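Baccell_00875 (Bacteroides cellulosilyticus DSM 14838, PDB 5NO8) is a polysaccharide lyase that probably removes the L-rhamnose capping of complex arabinogalactan proteins by cleaving at the adjoining glucuronic acid. Local coordinates at residues G75-V80 with R88-P93; E107-I112 with F129-E134; L139-V144 with L222-L227. All blocks are in the same frame, centred on the assembly; numbering follows the deposited sequence.

Contact 1 of 3, residues G75-V80 with R88-P93; sequences GYFTVV and REWRIP
Trp90 lays its indole flat on the backbone of Gly75, and the pair illustrates how a glycine in a strand can serve as the seat of an aromatic side chain from the strand beside it. Gly75 CA stands 3.5 Å from the centroid of the six-membered ring, only 8° off the ring normal, a CH-pi contact over the face. The indole reaches across because chi1 of Trp90, 67°, sets CG between the backbone N and the carbonyl carbon. A CB on Gly75 would collide with this ring. At the indole's edge, Trp90 CZ3 lies 3.9 Å from Phe77 CD2, the two side chains crossing at about a right angle. Phe77 in turn takes Arg88 over one face, with Phe77 CZ 3.7 Å from Arg88 CB; the arginine then bends away to a salt bridge with Glu107. Beneath these side chains runs an antiparallel backbone ladder. Phe77 and Arg88 form a hydrogen-bonded pair, Arg88 N giving the shorter bond to Phe77 O at 2.8 Å, and Trp90 N reaches Gly75 O at 2.9 Å with a more bent N-H...O angle of 140°. Trp90 NE1 is hydrogen-bonded to Gly73 O, which helps fix the indole's rotation. Were Trp90 replaced by alanine, the face packed on Gly75 would be gone, and Gly73 O would probably lose its indole donor and Phe77 one of its edge contacts. The two segments belong to the beta hairpin of strands 75-81 and 84-90; strand 137-145 pairs with the other edge of 75-81, while Phe77 and Trp90 pack against Ile112 of strand 110-119.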
loop_
_atom_site.group_PDB
_atom_site.type_symbol
_atom_site.label_atom_id
_atom_site.label_comp_id
_atom_site.label_asym_id
_atom_site.label_seq_id
_atom_site.Cartn_x
_atom_site.Cartn_y
_atom_site.Cartn_z
ATOM N N GLY A 75 -12.859 19.848 -11.725
ATOM C CA GLY A 75 -13.225 18.452 -12.001
ATOM C C GLY A 75 -13.677 18.249 -13.408
ATOM O O GLY A 75 -13.421 19.082 -14.284
ATOM N N TYR A 76 -14.347 17.126 -13.624
ATOM C CA TYR A 76 -14.740 16.696 -14.951
ATOM C C TYR A 76 -15.885 15.705 -14.920
ATOM O O TYR A 76 -16.215 15.141 -13.888
ATOM C CB TYR A 76 -13.521 16.087 -15.691
ATOM C CG TYR A 76 -12.852 14.956 -14.936
ATOM C CD1 TYR A 76 -13.333 13.663 -15.020
ATOM C CD2 TYR A 76 -11.734 15.188 -14.128
ATOM C CE1 TYR A 76 -12.717 12.636 -14.324
ATOM C CE2 TYR A 76 -11.121 14.166 -13.403
ATOM C CZ TYR A 76 -11.614 12.884 -13.528
ATOM O OH TYR A 76 -11.022 11.870 -12.838
ATOM N N PHE A 77 -16.504 15.515 -16.077
ATOM C CA PHE A 77 -17.559 14.531 -16.234
ATOM C C PHE A 77 -17.726 14.274 -17.709
ATOM O O PHE A 77 -17.349 15.104 -18.558
ATOM C CB PHE A 77 -18.884 15.007 -15.613
ATOM C CG PHE A 77 -19.376 16.311 -16.178
ATOM C CD1 PHE A 77 -20.050 16.342 -17.382
ATOM C CD2 PHE A 77 -19.127 17.507 -15.530
ATOM C CE1 PHE A 77 -20.497 17.544 -17.927
ATOM C CE2 PHE A 77 -19.580 18.704 -16.076
ATOM C CZ PHE A 77 -20.253 18.717 -17.269
ATOM N N THR A 78 -18.275 13.117 -18.016
ATOM C CA THR A 78 -18.660 12.786 -19.369
ATOM C C THR A 78 -20.162 12.840 -19.455
ATOM O O THR A 78 -20.842 12.067 -18.784
ATOM C CB THR A 78 -18.113 11.412 -19.760
ATOM O OG1 THR A 78 -16.683 11.453 -19.706
ATOM C CG2 THR A 78 -18.573 11.012 -21.159
ATOM N N VAL A 79 -20.690 13.687 -20.327
ATOM C CA VAL A 79 -22.119 13.865 -20.455
ATOM C C VAL A 79 -22.602 13.135 -21.704
ATOM O O VAL A 79 -22.021 13.237 -22.789
ATOM C CB VAL A 79 -22.574 15.338 -20.379
ATOM C CG1 VAL A 79 -21.900 16.203 -21.379
ATOM C CG2 VAL A 79 -24.085 15.445 -20.530
ATOM N N VAL A 80 -23.654 12.372 -21.510
ATOM C CA VAL A 80 -24.222 11.552 -22.557
ATOM C C VAL A 80 -25.698 11.850 -22.733
ATOM O O VAL A 80 -26.477 11.811 -21.772
ATOM C CB VAL A 80 -24.055 10.063 -22.209
ATOM C CG1 VAL A 80 -24.756 9.197 -23.251
ATOM C CG2 VAL A 80 -22.581 9.703 -22.132
ATOM N N ARG A 88 -16.416 17.041 -20.416
ATOM C CA ARG A 88 -16.216 18.435 -20.011
ATOM C C ARG A 88 -15.345 18.494 -18.769
ATOM O O ARG A 88 -15.422 17.621 -17.898
ATOM C CB ARG A 88 -17.548 19.100 -19.705
ATOM C CG ARG A 88 -18.626 18.940 -20.758
ATOM C CD ARG A 88 -18.306 19.663 -22.037
ATOM N NE ARG A 88 -18.128 21.115 -21.844
ATOM C CZ ARG A 88 -18.839 22.093 -22.419
ATOM N NH1 ARG A 88 -18.512 23.356 -22.147
ATOM N NH2 ARG A 88 -19.840 21.848 -23.266
ATOM N N GLU A 89 -14.514 19.521 -18.680
ATOM C CA GLU A 89 -13.678 19.762 -17.500
ATOM C C GLU A 89 -14.052 21.171 -17.073
ATOM O O GLU A 89 -14.040 22.076 -17.926
ATOM C CB GLU A 89 -12.186 19.689 -17.842
ATOM C CG GLU A 89 -11.731 18.344 -18.375
ATOM C CD GLU A 89 -10.317 18.379 -18.929
ATOM O OE1 GLU A 89 -10.117 18.923 -20.045
ATOM O OE2 GLU A 89 -9.404 17.861 -18.253
ATOM N N TRP A 90 -14.456 21.366 -15.821
ATOM C CA TRP A 90 -14.746 22.730 -15.365
ATOM C C TRP A 90 -13.469 23.358 -14.873
ATOM O O TRP A 90 -12.673 22.727 -14.161
ATOM C CB TRP A 90 -15.915 22.808 -14.366
ATOM C CG TRP A 90 -15.785 22.215 -12.996
ATOM C CD1 TRP A 90 -15.391 22.866 -11.848
ATOM C CD2 TRP A 90 -16.172 20.900 -12.593
ATOM N NE1 TRP A 90 -15.475 22.025 -10.779
ATOM C CE2 TRP A 90 -15.958 20.812 -11.199
ATOM C CE3 TRP A 90 -16.688 19.788 -13.273
ATOM C CZ2 TRP A 90 -16.215 19.635 -10.476
ATOM C CZ3 TRP A 90 -16.945 18.621 -12.543
ATOM C CH2 TRP A 90 -16.699 18.563 -11.174
ATOM N N ARG A 91 -13.235 24.598 -15.309
ATOM C CA ARG A 91 -12.007 25.298 -14.973
ATOM C C ARG A 91 -12.212 26.813 -14.891
ATOM O O ARG A 91 -11.614 27.438 -14.039
ATOM C CB ARG A 91 -10.898 25.003 -16.007
ATOM C CG ARG A 91 -9.544 25.594 -15.604
ATOM C CD ARG A 91 -8.426 25.227 -16.571
ATOM N NE ARG A 91 -8.516 26.065 -17.747
ATOM C CZ ARG A 91 -7.953 27.267 -17.889
ATOM N NH1 ARG A 91 -7.177 27.811 -16.950
ATOM N NH2 ARG A 91 -8.170 27.926 -19.012
ATOM N N ILE A 92 -13.043 27.382 -15.751
ATOM C CA ILE A 92 -13.276 28.839 -15.765
ATOM C C ILE A 92 -14.718 29.107 -15.340
ATOM O O ILE A 92 -15.633 28.767 -16.062
ATOM C CB ILE A 92 -13.024 29.429 -17.163
ATOM C CG1 ILE A 92 -11.576 29.132 -17.638
ATOM C CG2 ILE A 92 -13.353 30.920 -17.195
ATOM C CD1 ILE A 92 -10.471 29.631 -16.711
ATOM N N PRO A 93 -14.909 29.735 -14.177
ATOM C CA PRO A 93 -16.232 30.018 -13.695
ATOM C C PRO A 93 -16.969 31.022 -14.568
ATOM O O PRO A 93 -16.332 31.885 -15.199
ATOM C CB PRO A 93 -16.004 30.642 -12.317
ATOM C CG PRO A 93 -14.577 30.589 -12.033
ATOM C CD PRO A 93 -13.858 30.183 -13.254
#

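Contact 2 of 3, residues E107-I112 with F129-E134; sequences EGDIRI and FTNEGE
Arg111 and Glu132 meet through two differently shaped chains: chi1 of -175° begins an arginine extended as far as NE, whereas Glu132 folds back at chi2 (-68°), bringing its carboxylate beside the arginine's aliphatic part. Glu132 OE2 lies 3.6 Å from Arg111 CD. The carboxylate oxygen sits clear of the guanidinium plane, in line with none of its N-H bonds, and at 4.3 Å from Arg111 NE to Glu132 OE2 the attraction is one of nearby charges, short of a salt bridge. On the other face of the sheet, Ile112 CG1 rests 3.9 Å from Phe129 CD2, an apolar contact facing the protein interior. Arg111 and Thr130 are an antiparallel hydrogen-bonded pair, each N-H bonded to the other's carbonyl oxygen. Beyond the strands, Glu132 N bonds to Asp109 O at 2.8 Å. Asn131 OD1 accepts from Gly133 N at 2.9 Å, an Asx turn that bends the chain past Asp109; here Asp109 OD1 comes 3.5 Å from Gly133 CA, and a CB on Gly133 would run into it. One water bridges Asp109 OD1 and Glu134 N, while Asp109 OD2 forms a salt bridge with Lys81. The contact gathers the open ends of hairpin 110-119/122-131 and includes the type II' turn from Glu107 to Ile110 that links strands 102-107 and 110-119; strands 102-107 and 232-242 flank the hairpin, while Ile110 packs on Phe77 and Leu139.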
loop_
_atom_site.group_PDB
_atom_site.type_symbol
_atom_site.label_atom_id
_atom_site.label_comp_id
_atom_site.label_asym_id
_atom_site.label_seq_id
_atom_site.Cartn_x
_atom_site.Cartn_y
_atom_site.Cartn_z
ATOM N N GLU A 107 -21.128 24.042 -17.865
ATOM C CA GLU A 107 -20.429 23.244 -18.862
ATOM C C GLU A 107 -21.491 22.471 -19.615
ATOM O O GLU A 107 -22.019 21.441 -19.133
ATOM C CB GLU A 107 -19.420 22.310 -18.192
ATOM C CG GLU A 107 -18.323 23.006 -17.378
ATOM C CD GLU A 107 -17.430 23.934 -18.173
ATOM O OE1 GLU A 107 -17.213 23.676 -19.379
ATOM O OE2 GLU A 107 -16.911 24.909 -17.561
ATOM N N GLY A 108 -21.853 23.001 -20.782
ATOM C CA GLY A 108 -22.949 22.425 -21.552
ATOM C C GLY A 108 -24.234 22.585 -20.760
ATOM O O GLY A 108 -24.535 23.674 -20.244
ATOM N N ASP A 109 -24.983 21.490 -20.636
ATOM C CA ASP A 109 -26.218 21.484 -19.850
ATOM C C ASP A 109 -25.991 21.526 -18.334
ATOM O O ASP A 109 -26.932 21.713 -17.588
ATOM C CB ASP A 109 -27.019 20.202 -20.130
ATOM C CG ASP A 109 -27.525 20.115 -21.555
ATOM O OD1 ASP A 109 -28.002 21.152 -22.071
ATOM O OD2 ASP A 109 -27.446 19.009 -22.146
ATOM N N ILE A 110 -24.763 21.311 -17.891
ATOM C CA ILE A 110 -24.512 21.075 -16.463
ATOM C C ILE A 110 -24.019 22.316 -15.745
ATOM O O ILE A 110 -22.982 22.872 -16.078
ATOM C CB ILE A 110 -23.525 19.915 -16.245
ATOM C CG1 ILE A 110 -23.986 18.658 -17.009
ATOM C CG2 ILE A 110 -23.379 19.596 -14.768
ATOM C CD1 ILE A 110 -25.384 18.232 -16.635
ATOM N N ARG A 111 -24.756 22.693 -14.716
ATOM C CA ARG A 111 -24.356 23.743 -13.794
ATOM C C ARG A 111 -23.649 23.093 -12.621
ATOM O O ARG A 111 -24.223 22.160 -12.021
ATOM C CB ARG A 111 -25.617 24.436 -13.321
ATOM C CG ARG A 111 -25.446 25.640 -12.435
ATOM C CD ARG A 111 -26.869 26.136 -12.138
ATOM N NE ARG A 111 -26.959 27.426 -11.471
ATOM C CZ ARG A 111 -27.146 27.620 -10.155
ATOM N NH1 ARG A 111 -27.248 28.871 -9.687
ATOM N NH2 ARG A 111 -27.188 26.591 -9.299
ATOM N N ILE A 112 -22.449 23.568 -12.308
ATOM C CA ILE A 112 -21.693 23.124 -11.137
ATOM C C ILE A 112 -21.571 24.304 -10.196
ATOM O O ILE A 112 -20.941 25.306 -10.538
ATOM C CB ILE A 112 -20.285 22.598 -11.474
ATOM C CG1 ILE A 112 -20.325 21.527 -12.582
ATOM C CG2 ILE A 112 -19.647 22.012 -10.235
ATOM C CD1 ILE A 112 -20.048 22.042 -13.981
ATOM N N PHE A 129 -24.676 19.648 -8.802
ATOM C CA PHE A 129 -24.617 19.423 -10.241
ATOM C C PHE A 129 -26.051 19.427 -10.718
ATOM O O PHE A 129 -26.836 18.571 -10.300
ATOM C CB PHE A 129 -23.964 18.085 -10.543
ATOM C CG PHE A 129 -22.561 17.978 -10.039
ATOM C CD1 PHE A 129 -22.313 17.686 -8.706
ATOM C CD2 PHE A 129 -21.487 18.221 -10.878
ATOM C CE1 PHE A 129 -21.036 17.602 -8.232
ATOM C CE2 PHE A 129 -20.185 18.155 -10.397
ATOM C CZ PHE A 129 -19.961 17.853 -9.069
ATOM N N THR A 130 -26.407 20.381 -11.574
ATOM C CA THR A 130 -27.787 20.528 -12.023
ATOM C C THR A 130 -27.883 20.416 -13.538
ATOM O O THR A 130 -27.115 21.039 -14.241
ATOM C CB THR A 130 -28.387 21.875 -11.571
ATOM O OG1 THR A 130 -28.200 22.001 -10.151
ATOM C CG2 THR A 130 -29.867 21.951 -11.910
ATOM N N ASN A 131 -28.850 19.640 -14.015
ATOM C CA ASN A 131 -29.171 19.601 -15.429
ATOM C C ASN A 131 -30.086 20.771 -15.753
ATOM O O ASN A 131 -31.275 20.744 -15.452
ATOM C CB ASN A 131 -29.828 18.286 -15.814
ATOM C CG ASN A 131 -30.150 18.200 -17.293
ATOM O OD1 ASN A 131 -29.733 19.052 -18.091
ATOM N ND2 ASN A 131 -30.884 17.178 -17.665
ATOM N N GLU A 132 -29.506 21.791 -16.383
ATOM C CA GLU A 132 -30.262 22.979 -16.843
ATOM C C GLU A 132 -30.769 22.866 -18.283
ATOM O O GLU A 132 -31.324 23.826 -18.840
ATOM C CB GLU A 132 -29.369 24.221 -16.698
ATOM C CG GLU A 132 -29.007 24.561 -15.269
ATOM C CD GLU A 132 -30.188 25.038 -14.429
ATOM O OE1 GLU A 132 -31.215 25.464 -14.993
ATOM O OE2 GLU A 132 -30.077 25.013 -13.189
ATOM N N GLY A 133 -30.575 21.710 -18.900
ATOM C CA GLY A 133 -30.978 21.476 -20.273
ATOM C C GLY A 133 -32.420 21.040 -20.427
ATOM O O GLY A 133 -33.160 20.967 -19.454
ATOM N N GLU A 134 -32.799 20.749 -21.677
ATOM C CA GLU A 134 -34.169 20.403 -22.025
ATOM C C GLU A 134 -34.443 18.891 -22.032
ATOM O O GLU A 134 -35.608 18.502 -22.016
ATOM C CB GLU A 134 -34.530 20.965 -23.416
HETATM O O HOH W 1 -30.613 21.097 -23.686
HETATM O O HOH W 2 -26.007 23.483 -9.598
#

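Contact 3 of 3, residues L139-V144 with L222-L227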
loop_
_atom_site.group_PDB
_atom_site.type_symbol
_atom_site.label_atom_id
_atom_site.label_comp_id
_atom_site.label_asym_id
_atom_site.label_seq_id
_atom_site.Cartn_x
_atom_site.Cartn_y
_atom_site.Cartn_z
ATOM N N LEU A 139 -24.448 11.272 -16.659
ATOM C CA LEU A 139 -23.079 11.711 -16.416
ATOM C C LEU A 139 -22.285 10.494 -15.979
ATOM O O LEU A 139 -22.706 9.802 -15.049
ATOM C CB LEU A 139 -23.010 12.774 -15.306
ATOM C CG LEU A 139 -23.833 14.062 -15.579
ATOM C CD1 LEU A 139 -23.643 15.086 -14.469
ATOM C CD2 LEU A 139 -23.463 14.648 -16.943
ATOM N N TYR A 140 -21.163 10.247 -16.640
ATOM C CA TYR A 140 -20.284 9.170 -16.296
ATOM C C TYR A 140 -18.912 9.736 -15.941
ATOM O O TYR A 140 -18.512 10.800 -16.443
ATOM C CB TYR A 140 -20.151 8.234 -17.474
ATOM C CG TYR A 140 -21.393 7.512 -17.875
ATOM C CD1 TYR A 140 -21.732 6.291 -17.276
ATOM C CD2 TYR A 140 -22.256 8.017 -18.833
ATOM C CE1 TYR A 140 -22.850 5.601 -17.667
ATOM C CE2 TYR A 140 -23.397 7.329 -19.218
ATOM C CZ TYR A 140 -23.686 6.119 -18.611
ATOM O OH TYR A 140 -24.780 5.405 -18.996
ATOM N N ASP A 141 -18.165 9.013 -15.103
ATOM C CA ASP A 141 -16.811 9.431 -14.717
ATOM C C ASP A 141 -16.799 10.892 -14.266
ATOM O O ASP A 141 -16.065 11.744 -14.782
ATOM C CB ASP A 141 -15.826 9.155 -15.856
ATOM C CG ASP A 141 -15.341 7.709 -15.855
ATOM O OD1 ASP A 141 -16.118 6.836 -15.371
ATOM O OD2 ASP A 141 -14.176 7.450 -16.272
ATOM N N VAL A 142 -17.635 11.135 -13.287
ATOM C CA VAL A 142 -17.786 12.442 -12.653
ATOM C C VAL A 142 -16.792 12.465 -11.485
ATOM O O VAL A 142 -16.813 11.567 -10.651
ATOM C CB VAL A 142 -19.206 12.635 -12.082
ATOM C CG1 VAL A 142 -19.354 14.042 -11.485
ATOM C CG2 VAL A 142 -20.249 12.352 -13.149
ATOM N N ALA A 143 -15.922 13.470 -11.440
ATOM C CA ALA A 143 -14.899 13.517 -10.385
ATOM C C ALA A 143 -14.509 14.932 -10.029
ATOM O O ALA A 143 -14.620 15.826 -10.846
ATOM C CB ALA A 143 -13.670 12.703 -10.775
ATOM N N VAL A 144 -14.108 15.120 -8.767
ATOM C CA VAL A 144 -13.601 16.392 -8.289
ATOM C C VAL A 144 -12.124 16.168 -7.955
ATOM O O VAL A 144 -11.766 15.221 -7.229
ATOM C CB VAL A 144 -14.368 16.876 -7.051
ATOM C CG1 VAL A 144 -13.773 18.166 -6.476
ATOM C CG2 VAL A 144 -15.831 17.067 -7.365
ATOM N N LEU A 222 -17.505 10.586 -8.055
ATOM C CA LEU A 222 -18.888 10.559 -7.639
ATOM C C LEU A 222 -19.557 9.354 -8.318
ATOM O O LEU A 222 -19.008 8.785 -9.287
ATOM C CB LEU A 222 -19.608 11.861 -8.070
ATOM C CG LEU A 222 -19.329 13.077 -7.207
ATOM C CD1 LEU A 222 -17.889 13.533 -7.297
ATOM C CD2 LEU A 222 -20.302 14.213 -7.565
ATOM N N PRO A 223 -20.752 8.967 -7.841
ATOM C CA PRO A 223 -21.500 7.982 -8.599
ATOM C C PRO A 223 -21.794 8.456 -10.018
ATOM O O PRO A 223 -21.892 9.675 -10.261
ATOM C CB PRO A 223 -22.817 7.839 -7.805
ATOM C CG PRO A 223 -22.506 8.400 -6.454
ATOM C CD PRO A 223 -21.536 9.497 -6.712
ATOM N N ASP A 224 -21.940 7.516 -10.947
ATOM C CA ASP A 224 -22.512 7.865 -12.235
ATOM C C ASP A 224 -23.960 8.322 -11.991
ATOM O O ASP A 224 -24.637 7.800 -11.107
ATOM C CB ASP A 224 -22.417 6.701 -13.213
ATOM C CG ASP A 224 -20.959 6.392 -13.643
ATOM O OD1 ASP A 224 -20.014 7.242 -13.626
ATOM O OD2 ASP A 224 -20.750 5.235 -14.071
ATOM N N LEU A 225 -24.411 9.317 -12.748
ATOM C CA LEU A 225 -25.659 10.028 -12.451
ATOM C C LEU A 225 -26.581 10.016 -13.672
ATOM O O LEU A 225 -26.130 9.899 -14.836
ATOM C CB LEU A 225 -25.388 11.496 -12.058
ATOM C CG LEU A 225 -24.412 11.791 -10.919
ATOM C CD1 LEU A 225 -24.118 13.264 -10.741
ATOM C CD2 LEU A 225 -24.981 11.203 -9.649
ATOM N N LEU A 226 -27.871 10.128 -13.388
ATOM C CA LEU A 226 -28.870 10.363 -14.417
ATOM C C LEU A 226 -29.694 11.532 -13.902
ATOM O O LEU A 226 -30.296 11.409 -12.832
ATOM C CB LEU A 226 -29.729 9.110 -14.623
ATOM C CG LEU A 226 -30.830 9.156 -15.686
ATOM C CD1 LEU A 226 -30.362 9.638 -17.000
ATOM C CD2 LEU A 226 -31.431 7.774 -15.883
ATOM N N LEU A 227 -29.687 12.656 -14.627
ATOM C CA LEU A 227 -30.368 13.857 -14.166
ATOM C C LEU A 227 -31.407 14.275 -15.179
ATOM O O LEU A 227 -31.074 14.561 -16.312
ATOM C CB LEU A 227 -29.395 14.997 -13.934
ATOM C CG LEU A 227 -28.341 14.772 -12.861
ATOM C CD1 LEU A 227 -27.410 15.964 -12.855
ATOM C CD2 LEU A 227 -29.006 14.536 -11.515
HETATM O O HOH W 3 -18.418 5.506 -15.625
HETATM O O HOH W 4 -18.769 8.900 -11.928
#
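Asp224 and Asp141 show how a carboxylate can take the place of a backbone partner where a strand turns a corner. Among the polar contacts, Asp224 OD1 receives Asp141 N at 3.0 Å, met on the syn side of the carboxylate and 29° out of its plane. A water donates to Asp224 OD1 (water O to OD1 2.7 Å) and to Leu222 O, and accepts from Val142 N; a second water donates to both Asp141 OD1 and Asp224 OD2. These two carboxylates carry like charge, with Asp141 OD1 4.3 Å from Asp224 OD1, and their repulsion is probably eased by the shared water, by the salt bridge of Asp141 with Lys664 and by Arg198 NH2, which makes long, weak ion pairs with both; Tyr663 OH also binds Asp141 OD1. Asp224 OD2 lies at the edge of the Tyr140 ring, 3.5 Å from Tyr140 CD1.

Ordinary backbone bonds lie before and after the corner. Leu139 and Leu225 form an antiparallel hydrogen-bonded pair, and on the far side Leu222 N bonds to Val142 O at 2.9 Å. Strand 137-145 is thus interrupted at Asp141, where the chain turns with phi and psi both positive (49° and 56°), and its two halves are paired in turn by strands 225-227 and 217-221 of a branched or curled mixed sheet.

The apolar contacts gather on the side facing strands 122-131 and 232-242. Leu139 CD1 touches both Leu225 CD1 and Leu227 CD1, each at 4.2 Å. Leu222 divides its branches, CD2 going to Val142 CG1 at 4.0 Å and CD1 to Val144 CG2. Tyr233 and Phe129 pack against Leu222 from the neighbouring sheet.

Along the chain the three contacts come in series, and their centres lie only about 10 to 12 Å apart, on one side of the chain's centre. Contacts 1 and 3 share a mixed sheet, in which strands 75-81 and 137-145 are neighbours. Contact 2 belongs to the antiparallel sheet that holds strands 110-119 and 122-131, and packs against the other two: Phe129 reaches Trp90 of contact 1 and Leu222 of contact 3, while Ile110 meets Phe77 and Leu139. Polar links add to this: a salt bridge between Arg88 and Glu107 and, probably, a hydrogen bond from Asn131 ND2 to Leu227 O. Local hairpins and a long-range strand pairing are thereby joined across two sheets, largely by apolar side chains.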